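Local coordinates for protein glycoside hydrolase family 43 (Halothermothrix orenii, PDB 4QQS) that hydrolyses alpha-L-arabinofuranosides as a thermostable family 43 glycosidase, and probably takes part in the breakdown of xylan, at residues S156-Q161 against E195-I200; T136-Y141 against E228-P233; H128-Q133 against G204-M209; L176-S181 against M208-N213. All coordinates share one frame; numbering follows the deposited sequence.

Contact 1. Residues S156-Q161 against E195-I200; sequences SQIYVQ and EGPFVI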
# COMPACT_ATOMS: atom_id res chain seq x y z
N SER A 156 8.99 1.05 12.84
CA SER A 156 8.31 1.76 11.77
C SER A 156 7.01 2.35 12.28
O SER A 156 6.16 1.63 12.80
CB SER A 156 8.06 0.85 10.57
OG SER A 156 9.27 0.58 9.89
N GLN A 157 6.88 3.67 12.15
CA GLN A 157 5.71 4.43 12.57
C GLN A 157 5.03 5.05 11.36
O GLN A 157 5.72 5.44 10.41
CB GLN A 157 6.13 5.58 13.49
CG GLN A 157 6.93 5.21 14.71
CD GLN A 157 7.40 6.47 15.41
OE1 GLN A 157 8.12 7.27 14.83
NE2 GLN A 157 6.93 6.69 16.64
N ILE A 158 3.70 5.17 11.41
CA ILE A 158 2.97 5.87 10.36
C ILE A 158 2.61 7.27 10.81
O ILE A 158 2.00 7.44 11.87
CB ILE A 158 1.71 5.08 9.95
CG1 ILE A 158 2.10 3.75 9.31
CG2 ILE A 158 0.83 5.89 9.00
CD1 ILE A 158 0.97 2.73 9.22
N TYR A 159 3.02 8.25 10.01
CA TYR A 159 2.71 9.65 10.19
C TYR A 159 1.74 10.10 9.11
O TYR A 159 1.60 9.48 8.07
CB TYR A 159 4.00 10.49 10.11
CG TYR A 159 4.88 10.36 11.32
CD1 TYR A 159 5.75 9.28 11.46
CD2 TYR A 159 4.82 11.28 12.35
CE1 TYR A 159 6.53 9.11 12.57
CE2 TYR A 159 5.62 11.13 13.48
CZ TYR A 159 6.46 10.05 13.58
OH TYR A 159 7.24 9.90 14.71
N VAL A 160 1.08 11.22 9.38
CA VAL A 160 0.21 11.87 8.42
C VAL A 160 0.46 13.37 8.42
O VAL A 160 0.71 13.98 9.46
CB VAL A 160 -1.29 11.57 8.70
CG1 VAL A 160 -1.71 11.98 10.11
CG2 VAL A 160 -2.19 12.22 7.66
N GLN A 161 0.40 13.95 7.23
CA GLN A 161 0.30 15.40 7.07
C GLN A 161 -0.68 15.74 5.98
O GLN A 161 -0.80 15.05 4.97
CB GLN A 161 1.67 16.01 6.73
CG GLN A 161 2.61 16.01 7.92
CD GLN A 161 4.00 16.48 7.59
OE1 GLN A 161 4.89 15.68 7.27
NE2 GLN A 161 4.21 17.79 7.66
N GLU A 195 3.17 -0.48 8.85
CA GLU A 195 3.54 0.04 7.54
C GLU A 195 2.40 -0.17 6.56
O GLU A 195 1.33 -0.65 6.91
CB GLU A 195 4.87 -0.55 7.06
CG GLU A 195 4.83 -2.04 6.83
CD GLU A 195 6.18 -2.67 6.45
OE1 GLU A 195 7.20 -1.96 6.39
OE2 GLU A 195 6.21 -3.89 6.20
N GLY A 196 2.60 0.25 5.32
CA GLY A 196 1.57 0.06 4.32
C GLY A 196 0.20 0.64 4.60
O GLY A 196 -0.81 -0.03 4.38
N PRO A 197 0.11 1.91 5.01
CA PRO A 197 -1.21 2.51 5.23
C PRO A 197 -2.04 2.61 3.95
O PRO A 197 -1.50 2.90 2.88
CB PRO A 197 -0.89 3.91 5.75
CG PRO A 197 0.48 4.21 5.20
CD PRO A 197 1.20 2.88 5.24
N PHE A 198 -3.35 2.43 4.10
CA PHE A 198 -4.30 2.69 3.03
C PHE A 198 -5.60 3.15 3.70
O PHE A 198 -6.09 2.45 4.56
CB PHE A 198 -4.56 1.44 2.17
CG PHE A 198 -5.32 1.75 0.90
CD1 PHE A 198 -6.68 2.00 0.93
CD2 PHE A 198 -4.66 1.87 -0.32
CE1 PHE A 198 -7.36 2.34 -0.23
CE2 PHE A 198 -5.36 2.19 -1.47
CZ PHE A 198 -6.69 2.44 -1.41
N VAL A 199 -6.13 4.30 3.30
CA VAL A 199 -7.28 4.90 3.98
C VAL A 199 -8.53 4.89 3.11
O VAL A 199 -8.49 5.28 1.93
CB VAL A 199 -6.94 6.34 4.43
CG1 VAL A 199 -8.16 7.06 5.04
CG2 VAL A 199 -5.78 6.31 5.43
N ILE A 200 -9.64 4.46 3.69
CA ILE A 200 -10.97 4.57 3.08
C ILE A 200 -11.91 5.27 4.05
O ILE A 200 -11.69 5.31 5.26
CB ILE A 200 -11.53 3.18 2.64
CG1 ILE A 200 -11.70 2.24 3.84
CG2 ILE A 200 -10.64 2.59 1.56
CD1 ILE A 200 -12.25 0.87 3.47
O HOH W 1 8.58 0.12 7.42
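Ile158 packs on Pro197 where two consecutive blades of the five-bladed beta-propeller meet. Strand 153-162 is the third strand of one blade. Strand 191-202 opens the next. The two run parallel and are bonded through the backbone at Ser156, to Gln192 and Asn194. Farther on they diverge. Ile158 and Glu195 are the closest pair, with CA atoms 6.5 Å apart.

The packed part is apolar. CG1 of Ile158 lies beside its own backbone N (chi1 -65°), and the chain then extends toward the other strand. This brings Ile158 CD1 to 4.0 Å from Pro197 CD and 3.9 Å from Glu195 N. Ile158 CG2 completes the fit at 4.2 Å from Pro197 CG. The isoleucine and the proline ring lie alongside each other, pointing opposite ways. Met208 of strand 205-212 touches both.

The other side is looser and is bridged by a water. Ser156 and Glu195 do not touch directly, and the water fills the step between them. Glu195 is the predicted proton donor of the active site. Its OE2 is bonded to Tyr220. The side chains of Glu195 and Asp126 come within about 3 Å of each other (nearest atoms). A buffer molecule, probably from the crystallisation liquor, sits near OE1. The water takes a hydrogen bond from Ser156 OG at 2.6 Å and gives one to Glu195 OE1 at 2.7 Å.

Contact 2. Residues T136-Y141 against E228-P233; sequences TPYIYY and ETPLGP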
# COMPACT_ATOMS: atom_id res chain seq x y z
N THR A 136 -9.46 17.83 0.08
CA THR A 136 -8.20 18.05 0.78
C THR A 136 -7.32 16.80 0.69
O THR A 136 -7.77 15.70 1.02
CB THR A 136 -8.42 18.40 2.26
OG1 THR A 136 -9.31 19.52 2.38
CG2 THR A 136 -7.10 18.72 2.96
N PRO A 137 -6.05 16.96 0.27
CA PRO A 137 -5.12 15.83 0.24
C PRO A 137 -4.39 15.64 1.57
O PRO A 137 -4.01 16.61 2.23
CB PRO A 137 -4.13 16.24 -0.84
CG PRO A 137 -4.17 17.73 -0.88
CD PRO A 137 -5.47 18.18 -0.33
N TYR A 138 -4.20 14.37 1.92
CA TYR A 138 -3.40 13.98 3.06
C TYR A 138 -2.44 12.89 2.64
O TYR A 138 -2.81 12.00 1.89
CB TYR A 138 -4.29 13.44 4.18
CG TYR A 138 -5.31 14.43 4.68
CD1 TYR A 138 -6.54 14.56 4.07
CD2 TYR A 138 -5.02 15.25 5.76
CE1 TYR A 138 -7.48 15.47 4.52
CE2 TYR A 138 -5.95 16.19 6.22
CZ TYR A 138 -7.17 16.29 5.58
OH TYR A 138 -8.12 17.19 6.02
N ILE A 139 -1.21 12.96 3.12
CA ILE A 139 -0.24 11.91 2.87
C ILE A 139 0.04 11.16 4.17
O ILE A 139 0.33 11.76 5.20
CB ILE A 139 1.06 12.46 2.22
CG1 ILE A 139 1.97 11.30 1.79
CG2 ILE A 139 1.79 13.44 3.12
CD1 ILE A 139 3.15 11.74 0.94
N TYR A 140 -0.09 9.84 4.08
CA TYR A 140 0.26 8.92 5.16
C TYR A 140 1.55 8.26 4.72
O TYR A 140 1.68 7.88 3.57
CB TYR A 140 -0.86 7.87 5.33
CG TYR A 140 -2.16 8.48 5.77
CD1 TYR A 140 -3.04 9.05 4.86
CD2 TYR A 140 -2.49 8.55 7.11
CE1 TYR A 140 -4.20 9.68 5.28
CE2 TYR A 140 -3.66 9.16 7.54
CZ TYR A 140 -4.51 9.73 6.62
OH TYR A 140 -5.65 10.38 6.99
N TYR A 141 2.52 8.15 5.62
CA TYR A 141 3.81 7.59 5.24
C TYR A 141 4.49 6.99 6.45
O TYR A 141 4.11 7.24 7.58
CB TYR A 141 4.68 8.67 4.58
CG TYR A 141 4.93 9.88 5.45
CD1 TYR A 141 6.02 9.95 6.30
CD2 TYR A 141 4.06 10.96 5.44
CE1 TYR A 141 6.25 11.06 7.09
CE2 TYR A 141 4.28 12.08 6.24
CZ TYR A 141 5.38 12.13 7.06
OH TYR A 141 5.64 13.21 7.87
N GLU A 228 -12.04 10.01 13.44
CA GLU A 228 -13.11 10.93 13.09
C GLU A 228 -12.68 12.01 12.11
O GLU A 228 -13.53 12.68 11.54
CB GLU A 228 -13.68 11.58 14.35
CG GLU A 228 -14.24 10.60 15.34
CD GLU A 228 -14.95 11.27 16.50
OE1 GLU A 228 -14.47 12.33 16.96
OE2 GLU A 228 -15.98 10.73 16.95
N THR A 229 -11.37 12.17 11.93
CA THR A 229 -10.83 13.17 11.02
C THR A 229 -9.50 12.61 10.51
O THR A 229 -8.88 11.80 11.17
CB THR A 229 -10.69 14.51 11.74
OG1 THR A 229 -10.57 15.56 10.78
CG2 THR A 229 -9.52 14.50 12.68
N PRO A 230 -9.04 13.05 9.33
CA PRO A 230 -7.87 12.37 8.75
C PRO A 230 -6.59 12.48 9.57
O PRO A 230 -5.73 11.59 9.48
CB PRO A 230 -7.72 13.04 7.37
CG PRO A 230 -9.12 13.42 7.02
CD PRO A 230 -9.72 13.90 8.33
N LEU A 231 -6.44 13.55 10.35
CA LEU A 231 -5.24 13.71 11.16
C LEU A 231 -5.32 12.97 12.50
O LEU A 231 -4.41 13.07 13.32
CB LEU A 231 -4.94 15.19 11.40
CG LEU A 231 -4.61 16.01 10.15
CD1 LEU A 231 -4.42 17.46 10.54
CD2 LEU A 231 -3.36 15.50 9.42
N GLY A 232 -6.40 12.23 12.72
CA GLY A 232 -6.55 11.45 13.94
C GLY A 232 -7.28 12.22 15.03
O GLY A 232 -7.83 13.30 14.78
N PRO A 233 -7.29 11.67 16.25
CA PRO A 233 -6.58 10.46 16.67
C PRO A 233 -7.07 9.18 15.99
O PRO A 233 -8.24 9.04 15.64
CB PRO A 233 -6.84 10.39 18.18
CG PRO A 233 -7.99 11.25 18.43
CD PRO A 233 -8.01 12.30 17.37
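Tyr138 and Pro230 lie opposite each other, CA atoms 7.4 Å apart, where strand 137-141 faces a type I beta turn running from Thr229 to Gly232. The strand belongs to one blade of the five-bladed beta-propeller. The turn links strands 221-227 and 235-236 of the next blade, so the contact closes the seam between them. Gly232 N bonds back to Thr229 O at 3.0 Å and keeps the turn shut. A cis peptide bond follows, before Pro233.

Pro230 is the residue that enters the seam. Its ring lies over one face of the Tyr138 ring. The CB forms a CH-pi contact, 3.5 Å from the centroid of the Tyr138 ring and only 3° off its normal. Pro230 CG is shifted toward the hydroxyl end and comes within 3.6 Å of Tyr138 CE1. Leu231 runs at about a right angle to the Tyr138 side chain, its CD2 4.0 Å from Tyr138 CD2.

Tyr140 lies two residues along the strand. With CG beside the backbone N (chi1 -64°), its phenol is carried past the proline ring to the turn backbone. Val160, Phe130 and Met208 pack around the side chain. Pro230 O has a second donor, the indole NE1 of Trp234, so two bonds grip this carbonyl. Tyr140 OH donates to Pro230 O at 2.8 Å, tilted 28° from the carbonyl plane.

Contact 3. Residues H128-Q133 against G204-M209; sequences HIFIDQ and GKYYMM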
# COMPACT_ATOMS: atom_id res chain seq x y z
N HIS A 128 1.13 7.15 0.90
CA HIS A 128 -0.23 6.91 0.49
C HIS A 128 -0.95 8.25 0.54
O HIS A 128 -1.04 8.86 1.59
CB HIS A 128 -0.90 5.92 1.44
CG HIS A 128 -2.37 5.80 1.22
ND1 HIS A 128 -2.91 5.15 0.13
CD2 HIS A 128 -3.43 6.27 1.93
CE1 HIS A 128 -4.23 5.24 0.18
NE2 HIS A 128 -4.57 5.91 1.26
N ILE A 129 -1.43 8.72 -0.60
CA ILE A 129 -2.16 9.98 -0.65
C ILE A 129 -3.66 9.68 -0.68
O ILE A 129 -4.14 8.96 -1.55
CB ILE A 129 -1.75 10.86 -1.86
CG1 ILE A 129 -0.27 11.25 -1.76
CG2 ILE A 129 -2.62 12.12 -1.92
CD1 ILE A 129 0.28 12.00 -2.97
N PHE A 130 -4.36 10.23 0.30
CA PHE A 130 -5.80 10.15 0.45
C PHE A 130 -6.41 11.51 0.15
O PHE A 130 -6.04 12.49 0.77
CB PHE A 130 -6.13 9.74 1.90
CG PHE A 130 -7.58 9.88 2.26
CD1 PHE A 130 -8.54 9.03 1.74
CD2 PHE A 130 -8.00 10.87 3.13
CE1 PHE A 130 -9.88 9.17 2.08
CE2 PHE A 130 -9.32 11.01 3.47
CZ PHE A 130 -10.26 10.16 2.94
N ILE A 131 -7.33 11.55 -0.81
CA ILE A 131 -8.05 12.76 -1.13
C ILE A 131 -9.44 12.66 -0.47
O ILE A 131 -10.24 11.79 -0.81
CB ILE A 131 -8.19 12.97 -2.66
CG1 ILE A 131 -6.83 12.88 -3.36
CG2 ILE A 131 -8.86 14.30 -2.95
CD1 ILE A 131 -5.79 13.85 -2.88
N ASP A 132 -9.72 13.53 0.49
CA ASP A 132 -10.99 13.47 1.20
C ASP A 132 -12.13 13.98 0.31
O ASP A 132 -11.91 14.53 -0.77
CB ASP A 132 -10.90 14.29 2.49
CG ASP A 132 -11.87 13.83 3.58
OD1 ASP A 132 -12.74 12.98 3.32
OD2 ASP A 132 -11.74 14.37 4.69
N GLN A 133 -13.35 13.77 0.77
CA GLN A 133 -14.53 14.15 0.01
C GLN A 133 -14.54 15.64 -0.33
O GLN A 133 -15.02 16.04 -1.39
CB GLN A 133 -15.80 13.77 0.76
CG GLN A 133 -16.07 12.29 0.78
CD GLN A 133 -17.31 11.95 1.57
OE1 GLN A 133 -17.54 12.49 2.66
NE2 GLN A 133 -18.14 11.06 1.03
N GLY A 204 -18.87 8.63 7.23
CA GLY A 204 -18.32 9.79 7.91
C GLY A 204 -17.06 9.55 8.72
O GLY A 204 -16.48 10.50 9.22
N LYS A 205 -16.64 8.29 8.86
CA LYS A 205 -15.41 7.96 9.58
C LYS A 205 -14.34 7.48 8.60
O LYS A 205 -14.61 7.08 7.46
CB LYS A 205 -15.68 6.89 10.63
CG LYS A 205 -16.58 7.36 11.77
CD LYS A 205 -16.84 6.27 12.79
CE LYS A 205 -17.76 6.75 13.90
NZ LYS A 205 -18.22 5.65 14.78
N TYR A 206 -13.11 7.51 9.10
CA TYR A 206 -11.93 7.18 8.31
C TYR A 206 -11.31 5.90 8.85
O TYR A 206 -11.17 5.73 10.05
CB TYR A 206 -10.93 8.33 8.35
CG TYR A 206 -11.51 9.64 7.87
CD1 TYR A 206 -12.20 10.47 8.74
CD2 TYR A 206 -11.38 10.05 6.56
CE1 TYR A 206 -12.75 11.66 8.32
CE2 TYR A 206 -11.92 11.26 6.13
CZ TYR A 206 -12.60 12.07 7.02
OH TYR A 206 -13.13 13.28 6.63
N TYR A 207 -10.95 5.00 7.93
CA TYR A 207 -10.43 3.69 8.28
C TYR A 207 -9.07 3.52 7.61
O TYR A 207 -8.97 3.57 6.39
CB TYR A 207 -11.39 2.59 7.79
CG TYR A 207 -12.70 2.65 8.51
CD1 TYR A 207 -13.70 3.56 8.14
CD2 TYR A 207 -12.94 1.83 9.59
CE1 TYR A 207 -14.88 3.64 8.84
CE2 TYR A 207 -14.15 1.90 10.29
CZ TYR A 207 -15.11 2.80 9.90
OH TYR A 207 -16.29 2.90 10.59
N MET A 208 -8.04 3.32 8.41
CA MET A 208 -6.68 3.12 7.91
C MET A 208 -6.34 1.65 8.08
O MET A 208 -6.18 1.17 9.20
CB MET A 208 -5.67 3.94 8.72
CG MET A 208 -4.24 3.77 8.19
SD MET A 208 -2.97 4.29 9.32
CE MET A 208 -3.42 6.01 9.43
N MET A 209 -6.24 0.95 6.97
CA MET A 209 -5.69 -0.39 6.95
C MET A 209 -4.16 -0.27 6.97
O MET A 209 -3.60 0.68 6.42
CB MET A 209 -6.18 -1.12 5.71
CG MET A 209 -7.68 -1.26 5.70
SD MET A 209 -8.38 -1.89 4.19
CE MET A 209 -8.03 -3.63 4.46
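Tyr206 makes the whole reach from strand 205-209 to Phe130 on strand 124-131 and Asp132 just after it. These strands belong to neighbouring blades of the beta-propeller. Their backbones stay well apart, with 9.5 Å between the CA atoms of Asp132 and Tyr206.

The second segment starts at Gly204, which turns the chain at positive phi. Tyr206 follows after Lys205 and points across the seam. The ring first passes Phe130, Tyr206 CE2 lying 3.7 Å from Phe130 CE2. The planes are perpendicular and the pair meets obliquely. At the far end the phenol meets the carboxylate, which Asp132 sends across with CG anti to the backbone N (chi1 -154°). Tyr206 OH donates to the syn lone pair of Asp132 OD2 at 2.6 Å. The carboxylate is turned 74° from the tyrosine ring. Farther on, Tyr207 packs on Ile200 of its own hairpin, and Met208 leans on Tyr140.

Asp132 is also held by its neighbour in sequence. Gln133 N bonds to Asp132 OD1 at 2.7 Å, coming from above the carboxylate plane. Lys201 forms a salt bridge with OD1 and also bonds to Tyr206 OH and Gln133 OE1. The phenol therefore both gives and receives a hydrogen bond. The lysine probably steadies the negative charge of Asp132, and the network fixes the hydroxyl of the buried Tyr206 between a carboxylate and an ammonium group.

Contact 4. Residues L176-S181 against M208-N213; sequences LAIQPS and MMYSAN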
# COMPACT_ATOMS: atom_id res chain seq x y z
N LEU A 176 2.01 11.94 14.31
CA LEU A 176 2.04 10.49 14.47
C LEU A 176 0.62 9.95 14.41
O LEU A 176 -0.25 10.42 15.14
CB LEU A 176 2.70 10.13 15.81
CG LEU A 176 2.75 8.64 16.12
CD1 LEU A 176 3.58 7.86 15.09
CD2 LEU A 176 3.30 8.43 17.52
N ALA A 177 0.39 8.99 13.52
CA ALA A 177 -0.91 8.35 13.40
C ALA A 177 -0.95 7.10 14.26
O ALA A 177 -1.68 7.05 15.25
CB ALA A 177 -1.24 8.05 11.96
N ILE A 178 -0.13 6.11 13.92
CA ILE A 178 -0.07 4.85 14.66
C ILE A 178 1.35 4.32 14.68
O ILE A 178 2.15 4.59 13.79
CB ILE A 178 -1.03 3.77 14.11
CG1 ILE A 178 -0.74 3.45 12.65
CG2 ILE A 178 -2.47 4.18 14.31
CD1 ILE A 178 -1.51 2.24 12.12
N GLN A 179 1.64 3.54 15.71
CA GLN A 179 2.89 2.80 15.81
C GLN A 179 2.58 1.49 16.53
O GLN A 179 1.56 1.39 17.22
CB GLN A 179 3.96 3.58 16.56
CG GLN A 179 3.62 3.80 18.02
CD GLN A 179 4.65 4.63 18.73
OE1 GLN A 179 5.81 4.68 18.34
NE2 GLN A 179 4.22 5.31 19.79
N PRO A 180 3.45 0.48 16.40
CA PRO A 180 3.19 -0.79 17.07
C PRO A 180 2.80 -0.62 18.53
O PRO A 180 3.50 0.05 19.30
CB PRO A 180 4.51 -1.54 16.88
CG PRO A 180 4.95 -1.08 15.52
CD PRO A 180 4.61 0.39 15.49
N SER A 181 1.68 -1.23 18.90
CA SER A 181 1.08 -0.99 20.21
C SER A 181 0.22 -2.16 20.70
O SER A 181 0.13 -2.36 21.90
CB SER A 181 0.25 0.30 20.18
OG SER A 181 -0.83 0.20 19.30
N MET A 208 -8.04 3.32 8.41
CA MET A 208 -6.68 3.12 7.91
C MET A 208 -6.34 1.65 8.08
O MET A 208 -6.18 1.17 9.20
CB MET A 208 -5.67 3.94 8.72
CG MET A 208 -4.24 3.77 8.19
SD MET A 208 -2.97 4.29 9.32
CE MET A 208 -3.42 6.01 9.43
N MET A 209 -6.24 0.95 6.97
CA MET A 209 -5.69 -0.39 6.95
C MET A 209 -4.16 -0.27 6.97
O MET A 209 -3.60 0.68 6.42
CB MET A 209 -6.18 -1.12 5.71
CG MET A 209 -7.68 -1.26 5.70
SD MET A 209 -8.38 -1.89 4.19
CE MET A 209 -8.03 -3.63 4.46
N TYR A 210 -3.49 -1.24 7.59
CA TYR A 210 -2.04 -1.20 7.69
C TYR A 210 -1.57 -2.62 7.98
O TYR A 210 -2.36 -3.49 8.35
CB TYR A 210 -1.57 -0.22 8.80
CG TYR A 210 -1.95 -0.69 10.17
CD1 TYR A 210 -3.19 -0.43 10.73
CD2 TYR A 210 -1.06 -1.47 10.92
CE1 TYR A 210 -3.53 -0.91 11.97
CE2 TYR A 210 -1.41 -1.96 12.16
CZ TYR A 210 -2.64 -1.67 12.69
OH TYR A 210 -3.03 -2.12 13.94
N SER A 211 -0.26 -2.82 7.84
CA SER A 211 0.35 -4.12 8.09
C SER A 211 1.33 -4.06 9.25
O SER A 211 1.95 -3.01 9.51
CB SER A 211 1.09 -4.59 6.84
OG SER A 211 0.18 -4.75 5.75
N ALA A 212 1.47 -5.17 9.96
CA ALA A 212 2.40 -5.27 11.07
C ALA A 212 3.10 -6.62 11.04
O ALA A 212 2.69 -7.53 10.32
CB ALA A 212 1.68 -5.07 12.41
N ASN A 213 4.12 -6.74 11.90
CA ASN A 213 5.07 -7.85 11.91
C ASN A 213 5.99 -7.79 10.70
O ASN A 213 5.90 -6.85 9.91
CB ASN A 213 4.36 -9.20 12.11
CG ASN A 213 3.56 -9.20 13.39
OD1 ASN A 213 4.13 -9.08 14.48
ND2 ASN A 213 2.25 -9.28 13.29
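Ile178 CG1 and Tyr210 CG both sit in the crowded position between backbone N and carbonyl carbon (chi1 59° and 67°). These rotations set the isoleucine tip over the tyrosine ring. Ile178 CD1 stands 3.6 Å from the centroid of the Tyr210 ring and 18° off its normal, a CH-pi contact. It is displaced toward the rim, and its nearest ring atom is Tyr210 CD1 at 3.4 Å. The hydroxyl of Tyr210 is bonded to Glu185.

Met208 packs beside this pair. Its chain starts extended and bends at the last torsion. The sulfur, Met208 SD, lies 3.8 Å from Ile178 CD1. The methyl Met208 CE goes on to Ala177 CB at 3.9 Å. Ile178 thus touches an aromatic face and a thioether with the same methyl group. No hydrogen bond joins the two segments.

Ala177 and Ile178 can both turn inward because they face a single residue, Ile158, on strand 153-162. This is a classic beta bulge. It lies on the outermost strand of one propeller blade and packs against the second strand of the next, with the side chain of Tyr210 about 7 Å from that of Glu195, the predicted proton donor.

All four contacts join the same two consecutive blades of the five-bladed propeller. Strands 124-131, 137-143, 153-162 and 175-178 lie on one side of the seam. Strands 191-202 and 205-212 and the turn after 221-227 lie on the other. Along the chain the first segments come in the order contact 3, contact 2, contact 1, contact 4. Contacts 1 and 4 have centres about 7 Å apart, as do contacts 2 and 3. Contacts 3 and 4 share strand 205-212 but their centres are about 15 Å apart. Met208 connects them: its methyl also reaches Tyr140 of contact 2. The seam runs from contact 1, with the predicted proton donor, to contact 3, centres about 10 Å apart.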